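Local coordinates for probable antibiotics synthesis protein (Thermus thermophilus, PDB 1V70) that is of unknown function but has a cupin fold, probably binds a metal ion and may take part in antibiotic synthesis, at residues V61-G65 against E66-L70. Numbering follows the deposited sequence. Where two conformers were deposited one is given.
Sequences VVRVG and EEEAL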
loop_
_atom_site.group_PDB
_atom_site.type_symbol
_atom_site.label_atom_id
_atom_site.label_comp_id
_atom_site.label_asym_id
_atom_site.label_seq_id
_atom_site.Cartn_x
_atom_site.Cartn_y
_atom_site.Cartn_z
ATOM N N VAL A 61 -10.110 -11.640 8.456
ATOM C CA VAL A 61 -10.199 -11.235 9.847
ATOM C C VAL A 61 -8.774 -10.884 10.245
ATOM O O VAL A 61 -7.883 -11.737 10.214
ATOM C CB VAL A 61 -10.705 -12.374 10.753
ATOM C CG1 VAL A 61 -10.680 -11.922 12.207
ATOM C CG2 VAL A 61 -12.116 -12.774 10.353
ATOM N N VAL A 62 -8.550 -9.622 10.583
ATOM C CA VAL A 62 -7.228 -9.176 10.997
ATOM C C VAL A 62 -7.187 -9.078 12.516
ATOM O O VAL A 62 -8.128 -8.582 13.142
ATOM C CB VAL A 62 -6.863 -7.792 10.380
ATOM C CG1 VAL A 62 -7.912 -6.760 10.749
ATOM C CG2 VAL A 62 -5.489 -7.353 10.858
ATOM N N ARG A 63 -6.107 -9.577 13.106
ATOM C CA ARG A 63 -5.937 -9.526 14.551
ATOM C C ARG A 63 -4.725 -8.665 14.861
ATOM O O ARG A 63 -3.650 -8.859 14.287
ATOM C CB ARG A 63 -5.735 -10.942 15.113
ATOM C CG ARG A 63 -5.561 -11.025 16.637
ATOM C CD ARG A 63 -4.099 -10.929 17.056
ATOM N NE ARG A 63 -3.932 -10.961 18.512
ATOM C CZ ARG A 63 -4.082 -12.038 19.281
ATOM N NH1 ARG A 63 -4.403 -13.213 18.755
ATOM N NH2 ARG A 63 -3.913 -11.935 20.594
ATOM N N VAL A 64 -4.911 -7.690 15.744
ATOM C CA VAL A 64 -3.822 -6.820 16.167
ATOM C C VAL A 64 -4.004 -6.612 17.661
ATOM O O VAL A 64 -5.007 -6.047 18.097
ATOM C CB VAL A 64 -3.853 -5.445 15.462
ATOM C CG1 VAL A 64 -2.726 -4.571 15.990
ATOM C CG2 VAL A 64 -3.715 -5.629 13.954
ATOM N N GLY A 65 -3.042 -7.085 18.443
ATOM C CA GLY A 65 -3.151 -6.944 19.882
ATOM C C GLY A 65 -4.336 -7.738 20.396
ATOM O O GLY A 65 -4.504 -8.905 20.046
ATOM N N GLU A 66 -5.177 -7.103 21.205
ATOM C CA GLU A 66 -6.345 -7.790 21.777
ATOM C C GLU A 66 -7.639 -7.472 21.016
ATOM O O GLU A 66 -8.729 -7.591 21.559
ATOM C CB GLU A 66 -6.504 -7.379 23.254
ATOM C CG GLU A 66 -5.166 -7.360 24.011
ATOM C CD GLU A 66 -5.382 -7.142 25.500
ATOM O OE1 GLU A 66 -6.423 -6.621 25.889
ATOM O OE2 GLU A 66 -4.482 -7.471 26.265
ATOM N N GLU A 67 -7.520 -7.084 19.750
ATOM C CA GLU A 67 -8.694 -6.754 18.950
ATOM C C GLU A 67 -8.654 -7.428 17.578
ATOM O O GLU A 67 -7.581 -7.686 17.031
ATOM C CB GLU A 67 -8.770 -5.233 18.768
ATOM C CG GLU A 67 -10.064 -4.701 18.162
ATOM C CD GLU A 67 -10.012 -3.200 17.922
ATOM O OE1 GLU A 67 -10.863 -2.464 18.471
ATOM O OE2 GLU A 67 -9.113 -2.753 17.177
ATOM N N GLU A 68 -9.833 -7.721 17.038
ATOM C CA GLU A 68 -9.959 -8.310 15.710
ATOM C C GLU A 68 -10.913 -7.442 14.905
ATOM O O GLU A 68 -11.786 -6.768 15.465
ATOM C CB GLU A 68 -10.511 -9.735 15.777
ATOM C CG GLU A 68 -9.553 -10.742 16.374
ATOM C CD GLU A 68 -10.077 -12.158 16.268
ATOM O OE1 GLU A 68 -11.228 -12.392 16.685
ATOM O OE2 GLU A 68 -9.338 -13.031 15.769
ATOM N N ALA A 69 -10.742 -7.458 13.590
ATOM C CA ALA A 69 -11.580 -6.670 12.703
ATOM C C ALA A 69 -11.813 -7.407 11.398
ATOM O O ALA A 69 -11.001 -8.243 10.987
ATOM C CB ALA A 69 -10.915 -5.327 12.417
ATOM N N LEU A 70 -12.938 -7.108 10.761
ATOM C CA LEU A 70 -13.266 -7.697 9.473
ATOM C C LEU A 70 -12.804 -6.671 8.451
ATOM O O LEU A 70 -13.358 -5.575 8.353
ATOM C CB LEU A 70 -14.775 -7.932 9.353
ATOM C CG LEU A 70 -15.361 -8.997 10.281
ATOM C CD1 LEU A 70 -16.840 -9.172 9.973
ATOM C CD2 LEU A 70 -14.623 -10.315 10.093
HETATM O O HOH W 1 -7.379 -12.965 12.897
#
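Glu68 lies across the hairpin from Arg63, as its non-hydrogen-bonded partner, and diagonally from Val61, and its side chain crosses both at an angle. Glu68 CB sits 3.7 Å from the carbonyl oxygen Val62 O, the same oxygen that receives a CA-H...O contact from Glu68 CA. With CG anti to the carbonyl carbon (chi1 -70°), the chain passes close to Arg63, Glu68 CG lying 4.0 Å from Arg63 CG. Beyond it the extended chain takes CD and OE2 past Val61 CG1, Glu68 OE2 coming to 4.0 Å from Val61 CG1. Glu68 OE2 forms a salt bridge with Arg88 and takes a weak, long hydrogen bond from a water that also donates to Val61 O.

The frame is a two-residue beta hairpin at the edge, within this chain, of the smaller sheet of the cupin domain: strands 61-64 and 67-70 run antiparallel, closed by a type II' turn from Val64 to Glu67, with Gly65 at positive phi (65°). Two reciprocal pairs of backbone hydrogen bonds fix the register: Val62 N to Ala69 O at 2.8 Å with its return bond, and Val64 N to Glu67 O at 3.0 Å with its own.

Arg63, bent at chi2 (-91°), heads for the hairpin turn and away from the Glu68 carboxylate. Arg63 NE donates to Gly65 O at 2.6 Å, in the carbonyl plane though tilted from the guanidinium plane, and NH2 adds a weak hydrogen bond to the same oxygen. On the face of Glu68, Val61 CG2 lies 3.5 Å from Leu70 CD2; on the other, Val62 CG1 packs on Ala69 CB at 3.7 Å, each contact holding for one of two conformers, of Leu70 and Val62 respectively. There Met1 of the second subunit packs on Val62 and Val64, and its N makes a hydrogen bond with Glu67 OE2.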